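Phenazine biosynthesis protein PhzF family (Enterococcus faecalis, PDB 1S7J) probably catalyses an isomerisation and has the two-lobed fold of the diaminopimelate epimerase superfamily. Local coordinates at residues P4-D9 against N84-A89; A48-V51 against S56-L59; T78-F83 against E109-D114. All blocks are in the same frame, centred on the assembly; numbering follows the deposited sequence.

Interaction 1 (P4-D9 against N84-A89); sequences PYYIVD and NYYSVA
Tyr6 lays the CE2 corner of its ring over one face of the Tyr85 ring, 3.5 Å above that plane and shifted toward the rim. This is where strand 2-10, part of the wall of the first barrel in this diaminopimelate epimerase-like fold, meets the C-terminal end of helix 72-85, which runs inside the barrel. The closest pair is Tyr6 CE2 with Tyr85 CG at 3.6 Å, and the ring centroids are 4.9 Å apart. With the planes inclined at 49° the pair is neither a stack nor a T-shape. The Tyr85 CB methylene also supports the phenol, lying 3.7 Å from Tyr6 OH.

Tyr86, the first residue to leave helical geometry, takes another part of the same ring. Its CG stands anti to its own carbonyl carbon (chi1 -75°), a setting that carries the ring back toward the strand until Tyr86 CE2 lies 4.1 Å from Tyr6 CE1. Farther in, Tyr6 packs on Val81 of the helix and Leu252 of strand 243-259, so the ring is buried although both tyrosines across from it are more open to solvent.

No direct hydrogen bond joins the two segments; water links their polar ends instead. Water 2 sits in the plane of the Tyr6 ring, 2.7 Å from Tyr6 OH, and has a weak bond to Tyr86 OH. On the strand side, water 1 lies 2.8 Å from Tyr86 OH and donates weakly to the backbone oxygen Pro4 O, 3.1 Å away.

Interaction 2 (A48-V51 against S56-L59); sequences AFTV and SYAL
The beta hairpin made by strands 47-53 and 56-62 has Ala58 O, a carbonyl with two donors, at the centre of its pairing here. The short strand segments run antiparallel with a marked twist, their directions 145° apart. Val51 and Ala58 form a hydrogen-bonded pair: Val51 N donates to Ala58 O at 3.2 Å, lying in the carbonyl plane on a lone pair, while Ala58 N returns a 3.1 Å bond to Val51 O. Next along, Thr50 faces Leu59 in a non-hydrogen-bonded pair.

Thr50 adds a side-chain bond to this ladder. Its hydroxyl points away from the backbone nitrogen (chi1 -172°) and swings across to the partner strand, where Thr50 OG1 donates to Ala58 O at 3.1 Å. It comes from above the carbonyl plane, 63° out of it, and so does not compete with Val51 N for the same lone pair. The hydroxyl oxygen also presses against the start of the tyrosine side chain, with Thr50 OG1 3.4 Å from Tyr57 CB.

On the same face as Thr50 and Leu59, a small apolar contact brings Leu59 CD2 within 4.0 Å of Ala48 CB. This face turns to helix 72-85, where Thr78 meets Ala48 and Thr50, and Thr75 meets Leu59. Val51 and Ala58 point to the other face, Val51 packing on Trp29. Ala48 lies about 6 Å, side chain to side chain, from Glu46, the predicted active-site residue, so this end probably lies near the interlobe cleft where PhzF-type enzymes have their active site; the twisted antiparallel hairpin itself is a typical element of this fold's barrel wall.

Interaction 3 (T78-F83 against E109-D114); sequences TAFVLF and EYYYLD
Phe80 swings its ring out with CG opposite the backbone nitrogen (chi1 168°), while Tyr111, reaching from the strand with CG opposite its carbonyl carbon (chi1 -56°), brings its phenol up against both Phe80 and Phe83. One turn apart on helix 72-85, the two phenylalanines meet this phenol in different ways, and the three rings make an aromatic cluster.

Phe80 presents its edge to the face of Tyr111 in an offset edge-to-face pair, the planes at 72° and the centroids 5.8 Å apart. Its leading atom is CD1: Phe80 CD1 lies 3.8 Å from Tyr111 CZ and 3.7 Å from Tyr111 OH, so the overlap falls at the hydroxyl end of the phenol. Phe80 CB sits over that face too, and the helix backbone comes close as well, Phe80 CA being 3.8 Å from Tyr111 CE2.

Phe83 takes the edge instead. Phe83 CD1 lies close to the plane of the phenol, 3.6 Å from Tyr111 CE2 and 3.8 Å from Tyr111 CD2, and the two side chains run past each other in opposite directions with their rings tilted, neither stacked nor T-shaped.

The polar end of the tyrosine is satisfied at the helix: Tyr111 OH is hydrogen-bonded to ND2 of Asn84, whose amide nitrogen also bonds to Phe80 O. That link probably limits how far the phenol can shift against its aromatic neighbours. Beside the cluster, Lys106 of strand 100-107 touches both Phe83 and Tyr111, while Ala250 of strand 243-259 packs on Phe80. A tyrosine from a wall strand packing on phenylalanines of a helix in the barrel interior is in keeping with the diaminopimelate epimerase-like fold, in which each lobe is a barrel wrapped round a central helix.

All three interactions lie in the first lobe, on the same side of the chain's centre, around helix 72-85. Interaction 3 uses 78-83 of that helix and interaction 1 its last residues and the loop that follows; their centres are 10 Å apart, and Val88 packs on Phe83. Interaction 2 belongs to the wall, about 12 Å from interaction 1 and 13 Å from interaction 3 between centres, and meets the helix through Thr78 and Leu82. Along the chain, interaction 2 is nested within the loop closed by 4-9 and 84-89 and closes before interaction 3 opens, whereas interactions 1 and 3 interleave. Strands from before and after the helix in sequence thus pack on it, as expected for a barrel wrapped round a central helix.

Interaction 1 (P4-D9 against N84-A89)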
loop_
_atom_site.group_PDB
_atom_site.type_symbol
_atom_site.label_atom_id
_atom_site.label_comp_id
_atom_site.label_asym_id
_atom_site.label_seq_id
_atom_site.Cartn_x
_atom_site.Cartn_y
_atom_site.Cartn_z
ATOM N N PRO A 4 -14.441 -11.651 15.965
ATOM C CA PRO A 4 -14.073 -10.225 16.038
ATOM C C PRO A 4 -13.366 -9.739 14.761
ATOM O O PRO A 4 -12.645 -10.505 14.120
ATOM C CB PRO A 4 -13.098 -10.181 17.229
ATOM C CG PRO A 4 -13.507 -11.371 18.066
ATOM C CD PRO A 4 -13.769 -12.423 17.027
ATOM N N TYR A 5 -13.596 -8.481 14.383
ATOM C CA TYR A 5 -12.944 -7.917 13.218
ATOM C C TYR A 5 -12.658 -6.477 13.470
ATOM O O TYR A 5 -13.171 -5.889 14.425
ATOM C CB TYR A 5 -13.782 -8.103 11.933
ATOM C CG TYR A 5 -15.061 -7.314 11.886
ATOM C CD1 TYR A 5 -15.062 -5.961 11.540
ATOM C CD2 TYR A 5 -16.280 -7.912 12.200
ATOM C CE1 TYR A 5 -16.240 -5.229 11.519
ATOM C CE2 TYR A 5 -17.453 -7.195 12.179
ATOM C CZ TYR A 5 -17.434 -5.852 11.838
ATOM O OH TYR A 5 -18.608 -5.143 11.824
ATOM N N TYR A 6 -11.781 -5.890 12.647
ATOM C CA TYR A 6 -11.399 -4.498 12.778
ATOM C C TYR A 6 -11.311 -3.891 11.402
ATOM O O TYR A 6 -11.035 -4.586 10.432
ATOM C CB TYR A 6 -10.030 -4.379 13.491
ATOM C CG TYR A 6 -9.994 -4.981 14.892
ATOM C CD1 TYR A 6 -10.047 -6.370 15.079
ATOM C CD2 TYR A 6 -9.943 -4.168 16.019
ATOM C CE1 TYR A 6 -10.062 -6.926 16.359
ATOM C CE2 TYR A 6 -9.956 -4.713 17.303
ATOM C CZ TYR A 6 -10.018 -6.087 17.466
ATOM O OH TYR A 6 -10.056 -6.608 18.731
ATOM N N ILE A 7 -11.633 -2.615 11.297
ATOM C CA ILE A 7 -11.569 -1.903 10.032
ATOM C C ILE A 7 -10.643 -0.769 10.312
ATOM O O ILE A 7 -10.959 0.103 11.122
ATOM C CB ILE A 7 -12.937 -1.315 9.617
ATOM C CG1 ILE A 7 -14.016 -2.397 9.583
ATOM C CG2 ILE A 7 -12.814 -0.645 8.269
ATOM C CD1 ILE A 7 -13.762 -3.485 8.590
ATOM N N VAL A 8 -9.472 -0.775 9.701
ATOM C CA VAL A 8 -8.522 0.284 9.930
ATOM C C VAL A 8 -8.072 0.980 8.676
ATOM O O VAL A 8 -8.004 0.374 7.597
ATOM C CB VAL A 8 -7.300 -0.221 10.774
ATOM C CG1 VAL A 8 -7.377 -1.718 10.992
ATOM C CG2 VAL A 8 -5.979 0.177 10.143
ATOM N N ASP A 9 -7.866 2.278 8.789
ATOM C CA ASP A 9 -7.397 3.090 7.694
ATOM C C ASP A 9 -5.873 3.184 7.864
ATOM O O ASP A 9 -5.379 3.891 8.752
ATOM C CB ASP A 9 -8.029 4.485 7.748
ATOM C CG ASP A 9 -9.551 4.442 7.616
ATOM O OD1 ASP A 9 -10.216 5.381 8.101
ATOM O OD2 ASP A 9 -10.079 3.469 7.036
ATOM N N ASN A 84 -2.086 -3.311 19.116
ATOM C CA ASN A 84 -2.988 -2.579 19.987
ATOM C C ASN A 84 -4.100 -3.340 20.662
ATOM O O ASN A 84 -4.638 -2.873 21.651
ATOM C CB ASN A 84 -3.569 -1.370 19.233
ATOM C CG ASN A 84 -2.532 -0.363 18.846
ATOM O OD1 ASN A 84 -2.242 0.542 19.596
ATOM N ND2 ASN A 84 -1.935 -0.559 17.682
ATOM N N TYR A 85 -4.472 -4.505 20.134
ATOM C CA TYR A 85 -5.581 -5.258 20.725
ATOM C C TYR A 85 -5.310 -6.695 21.133
ATOM O O TYR A 85 -6.131 -7.312 21.802
ATOM C CB TYR A 85 -6.808 -5.214 19.782
ATOM C CG TYR A 85 -7.277 -3.800 19.452
ATOM C CD1 TYR A 85 -6.671 -3.069 18.439
ATOM C CD2 TYR A 85 -8.297 -3.180 20.200
ATOM C CE1 TYR A 85 -7.045 -1.750 18.169
ATOM C CE2 TYR A 85 -8.684 -1.846 19.930
ATOM C CZ TYR A 85 -8.044 -1.143 18.922
ATOM O OH TYR A 85 -8.341 0.184 18.695
ATOM N N TYR A 86 -4.164 -7.243 20.723
ATOM C CA TYR A 86 -3.840 -8.628 21.071
ATOM C C TYR A 86 -2.620 -8.774 21.919
ATOM O O TYR A 86 -2.042 -9.867 22.033
ATOM C CB TYR A 86 -3.765 -9.492 19.820
ATOM C CG TYR A 86 -5.118 -9.794 19.261
ATOM C CD1 TYR A 86 -5.784 -10.978 19.595
ATOM C CD2 TYR A 86 -5.778 -8.878 18.431
ATOM C CE1 TYR A 86 -7.064 -11.239 19.133
ATOM C CE2 TYR A 86 -7.056 -9.127 17.966
ATOM C CZ TYR A 86 -7.698 -10.314 18.320
ATOM O OH TYR A 86 -8.957 -10.585 17.854
ATOM N N SER A 87 -2.229 -7.665 22.541
ATOM C CA SER A 87 -1.090 -7.591 23.445
ATOM C C SER A 87 0.209 -8.278 23.025
ATOM O O SER A 87 0.570 -9.334 23.571
ATOM C CB SER A 87 -1.501 -8.071 24.857
ATOM O OG SER A 87 -2.348 -7.125 25.507
ATOM N N VAL A 88 0.883 -7.723 22.041
ATOM C CA VAL A 88 2.161 -8.278 21.647
ATOM C C VAL A 88 3.165 -7.333 22.305
ATOM O O VAL A 88 3.055 -6.101 22.175
ATOM C CB VAL A 88 2.351 -8.355 20.101
ATOM C CG1 VAL A 88 1.346 -9.328 19.504
ATOM C CG2 VAL A 88 2.201 -7.015 19.483
ATOM N N ALA A 89 4.054 -7.893 23.120
ATOM C CA ALA A 89 5.043 -7.104 23.841
ATOM C C ALA A 89 6.222 -6.649 22.983
ATOM O O ALA A 89 6.719 -5.524 23.136
ATOM C CB ALA A 89 5.540 -7.884 25.052
HETATM O O HOH W 1 -9.854 -9.902 15.271
HETATM O O HOH W 2 -10.185 -8.993 19.968
#

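Interaction 2 (A48-V51 against S56-L59)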
loop_
_atom_site.group_PDB
_atom_site.type_symbol
_atom_site.label_atom_id
_atom_site.label_comp_id
_atom_site.label_asym_id
_atom_site.label_seq_id
_atom_site.Cartn_x
_atom_site.Cartn_y
_atom_site.Cartn_z
ATOM N N ALA A 48 -7.734 -8.979 5.478
ATOM C CA ALA A 48 -6.643 -9.820 5.959
ATOM C C ALA A 48 -7.058 -10.742 7.093
ATOM O O ALA A 48 -7.700 -10.320 8.032
ATOM C CB ALA A 48 -5.477 -8.943 6.397
ATOM N N PHE A 49 -6.708 -12.013 6.970
ATOM C CA PHE A 49 -7.010 -13.011 7.989
ATOM C C PHE A 49 -5.677 -13.532 8.514
ATOM O O PHE A 49 -4.791 -13.874 7.725
ATOM C CB PHE A 49 -7.807 -14.171 7.393
ATOM C CG PHE A 49 -9.101 -13.761 6.781
ATOM C CD1 PHE A 49 -9.138 -13.222 5.497
ATOM C CD2 PHE A 49 -10.297 -13.907 7.478
ATOM C CE1 PHE A 49 -10.341 -12.836 4.916
ATOM C CE2 PHE A 49 -11.504 -13.522 6.906
ATOM C CZ PHE A 49 -11.522 -12.984 5.617
ATOM N N THR A 50 -5.532 -13.600 9.837
ATOM C CA THR A 50 -4.297 -14.078 10.436
ATOM C C THR A 50 -4.546 -15.039 11.591
ATOM O O THR A 50 -5.586 -14.984 12.239
ATOM C CB THR A 50 -3.423 -12.884 10.926
ATOM O OG1 THR A 50 -2.141 -13.358 11.334
ATOM C CG2 THR A 50 -4.082 -12.171 12.097
ATOM N N VAL A 51 -3.610 -15.968 11.792
ATOM C CA VAL A 51 -3.697 -16.939 12.889
ATOM C C VAL A 51 -2.290 -17.208 13.435
ATOM O O VAL A 51 -1.365 -17.546 12.682
ATOM C CB VAL A 51 -4.392 -18.265 12.500
ATOM C CG1 VAL A 51 -4.620 -19.217 13.662
ATOM C CG2 VAL A 51 -5.703 -18.049 11.779
ATOM N N SER A 56 5.079 -16.809 15.028
ATOM C CA SER A 56 4.843 -16.014 13.848
ATOM C C SER A 56 3.331 -15.972 13.610
ATOM O O SER A 56 2.573 -16.732 14.241
ATOM C CB SER A 56 5.535 -16.646 12.619
ATOM O OG SER A 56 6.947 -16.630 12.738
ATOM N N TYR A 57 2.882 -15.050 12.788
ATOM C CA TYR A 57 1.470 -14.967 12.467
ATOM C C TYR A 57 1.291 -15.243 10.978
ATOM O O TYR A 57 1.855 -14.535 10.135
ATOM C CB TYR A 57 0.890 -13.587 12.822
ATOM C CG TYR A 57 0.649 -13.355 14.299
ATOM C CD1 TYR A 57 1.637 -12.789 15.107
ATOM C CD2 TYR A 57 -0.588 -13.656 14.882
ATOM C CE1 TYR A 57 1.407 -12.525 16.446
ATOM C CE2 TYR A 57 -0.828 -13.397 16.225
ATOM C CZ TYR A 57 0.176 -12.829 17.003
ATOM O OH TYR A 57 -0.056 -12.555 18.333
ATOM N N ALA A 58 0.566 -16.300 10.663
ATOM C CA ALA A 58 0.304 -16.664 9.288
ATOM C C ALA A 58 -0.695 -15.649 8.675
ATOM O O ALA A 58 -1.813 -15.507 9.161
ATOM C CB ALA A 58 -0.264 -18.067 9.221
ATOM N N LEU A 59 -0.257 -14.924 7.645
ATOM C CA LEU A 59 -1.106 -13.937 6.984
ATOM C C LEU A 59 -1.758 -14.489 5.728
ATOM O O LEU A 59 -1.204 -15.354 5.050
ATOM C CB LEU A 59 -0.309 -12.686 6.624
ATOM C CG LEU A 59 -0.715 -11.381 7.312
ATOM C CD1 LEU A 59 0.107 -10.254 6.736
ATOM C CD2 LEU A 59 -2.211 -11.096 7.142
#

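Interaction 3 (T78-F83 against E109-D114)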
loop_
_atom_site.group_PDB
_atom_site.type_symbol
_atom_site.label_atom_id
_atom_site.label_comp_id
_atom_site.label_asym_id
_atom_site.label_seq_id
_atom_site.Cartn_x
_atom_site.Cartn_y
_atom_site.Cartn_z
ATOM N N THR A 78 -3.065 -5.255 9.856
ATOM C CA THR A 78 -3.059 -6.468 10.676
ATOM C C THR A 78 -2.089 -6.329 11.825
ATOM O O THR A 78 -2.311 -6.875 12.901
ATOM C CB THR A 78 -2.664 -7.668 9.879
ATOM O OG1 THR A 78 -3.587 -7.865 8.817
ATOM C CG2 THR A 78 -2.660 -8.905 10.749
ATOM N N ALA A 79 -0.980 -5.650 11.573
ATOM C CA ALA A 79 0.030 -5.429 12.577
ATOM C C ALA A 79 -0.554 -4.503 13.641
ATOM O O ALA A 79 -0.467 -4.776 14.848
ATOM C CB ALA A 79 1.269 -4.782 11.943
ATOM N N PHE A 80 -1.128 -3.401 13.177
ATOM C CA PHE A 80 -1.743 -2.409 14.026
ATOM C C PHE A 80 -2.704 -3.014 15.042
ATOM O O PHE A 80 -2.644 -2.681 16.216
ATOM C CB PHE A 80 -2.461 -1.369 13.164
ATOM C CG PHE A 80 -3.373 -0.448 13.930
ATOM C CD1 PHE A 80 -2.884 0.695 14.530
ATOM C CD2 PHE A 80 -4.738 -0.721 14.018
ATOM C CE1 PHE A 80 -3.734 1.558 15.211
ATOM C CE2 PHE A 80 -5.588 0.131 14.694
ATOM C CZ PHE A 80 -5.092 1.270 15.289
ATOM N N VAL A 81 -3.594 -3.906 14.594
ATOM C CA VAL A 81 -4.542 -4.503 15.523
ATOM C C VAL A 81 -3.935 -5.526 16.466
ATOM O O VAL A 81 -4.472 -5.759 17.547
ATOM C CB VAL A 81 -5.763 -5.098 14.808
ATOM C CG1 VAL A 81 -5.961 -4.442 13.473
ATOM C CG2 VAL A 81 -5.699 -6.585 14.710
ATOM N N LEU A 82 -2.866 -6.207 16.033
ATOM C CA LEU A 82 -2.210 -7.175 16.907
ATOM C C LEU A 82 -1.468 -6.406 18.003
ATOM O O LEU A 82 -1.544 -6.757 19.182
ATOM C CB LEU A 82 -1.248 -8.066 16.124
ATOM C CG LEU A 82 -1.891 -9.208 15.334
ATOM C CD1 LEU A 82 -0.865 -9.893 14.476
ATOM C CD2 LEU A 82 -2.562 -10.204 16.264
ATOM N N PHE A 83 -0.802 -5.337 17.609
ATOM C CA PHE A 83 -0.055 -4.504 18.540
ATOM C C PHE A 83 -0.935 -3.791 19.561
ATOM O O PHE A 83 -0.562 -3.660 20.728
ATOM C CB PHE A 83 0.749 -3.428 17.785
ATOM C CG PHE A 83 2.065 -3.915 17.224
ATOM C CD1 PHE A 83 2.309 -3.871 15.843
ATOM C CD2 PHE A 83 3.074 -4.383 18.069
ATOM C CE1 PHE A 83 3.548 -4.289 15.315
ATOM C CE2 PHE A 83 4.312 -4.803 17.552
ATOM C CZ PHE A 83 4.546 -4.752 16.174
ATOM N N GLU A 109 3.885 5.612 17.276
ATOM C CA GLU A 109 2.617 5.319 16.598
ATOM C C GLU A 109 2.803 4.946 15.122
ATOM O O GLU A 109 1.848 4.961 14.337
ATOM C CB GLU A 109 1.630 6.499 16.738
ATOM C CG GLU A 109 0.273 6.182 17.390
ATOM C CD GLU A 109 0.270 6.292 18.934
ATOM O OE1 GLU A 109 -0.525 7.099 19.472
ATOM O OE2 GLU A 109 1.041 5.566 19.599
ATOM N N TYR A 110 4.041 4.637 14.731
ATOM C CA TYR A 110 4.312 4.239 13.367
ATOM C C TYR A 110 4.588 2.774 13.270
ATOM O O TYR A 110 5.012 2.140 14.232
ATOM C CB TYR A 110 5.459 5.025 12.775
ATOM C CG TYR A 110 5.115 6.438 12.414
ATOM C CD1 TYR A 110 4.986 7.419 13.401
ATOM C CD2 TYR A 110 4.939 6.818 11.078
ATOM C CE1 TYR A 110 4.697 8.742 13.073
ATOM C CE2 TYR A 110 4.649 8.139 10.736
ATOM C CZ TYR A 110 4.531 9.098 11.737
ATOM O OH TYR A 110 4.261 10.401 11.399
ATOM N N TYR A 111 4.260 2.217 12.109
ATOM C CA TYR A 111 4.459 0.809 11.796
ATOM C C TYR A 111 5.319 0.803 10.529
ATOM O O TYR A 111 5.049 1.547 9.577
ATOM C CB TYR A 111 3.097 0.116 11.583
ATOM C CG TYR A 111 2.188 0.293 12.792
ATOM C CD1 TYR A 111 1.551 1.518 13.028
ATOM C CD2 TYR A 111 2.098 -0.699 13.783
ATOM C CE1 TYR A 111 0.872 1.765 14.218
ATOM C CE2 TYR A 111 1.407 -0.455 14.983
ATOM C CZ TYR A 111 0.811 0.787 15.192
ATOM O OH TYR A 111 0.238 1.078 16.390
ATOM N N TYR A 112 6.404 0.044 10.570
ATOM C CA TYR A 112 7.342 -0.015 9.461
ATOM C C TYR A 112 7.355 -1.285 8.639
ATOM O O TYR A 112 7.452 -2.390 9.171
ATOM C CB TYR A 112 8.748 0.303 9.967
ATOM C CG TYR A 112 8.854 1.681 10.555
ATOM C CD1 TYR A 112 8.375 1.953 11.846
ATOM C CD2 TYR A 112 9.399 2.738 9.817
ATOM C CE1 TYR A 112 8.431 3.248 12.382
ATOM C CE2 TYR A 112 9.462 4.030 10.340
ATOM C CZ TYR A 112 8.978 4.283 11.617
ATOM O OH TYR A 112 9.024 5.559 12.118
ATOM N N LEU A 113 7.197 -1.114 7.338
ATOM C CA LEU A 113 7.213 -2.214 6.398
ATOM C C LEU A 113 8.462 -2.069 5.561
ATOM O O LEU A 113 8.962 -0.950 5.367
ATOM C CB LEU A 113 5.982 -2.168 5.496
ATOM C CG LEU A 113 4.619 -2.588 6.050
ATOM C CD1 LEU A 113 4.259 -1.816 7.295
ATOM C CD2 LEU A 113 3.584 -2.341 4.974
ATOM N N ASP A 114 8.969 -3.170 5.059
ATOM C CA ASP A 114 10.178 -3.170 4.239
ATOM C C ASP A 114 9.885 -3.688 2.842
ATOM O O ASP A 114 9.169 -4.677 2.668
ATOM C CB ASP A 114 11.258 -4.044 4.892
ATOM C CG ASP A 114 10.775 -5.461 5.153
ATOM O OD1 ASP A 114 10.938 -6.324 4.263
ATOM O OD2 ASP A 114 10.204 -5.708 6.240
#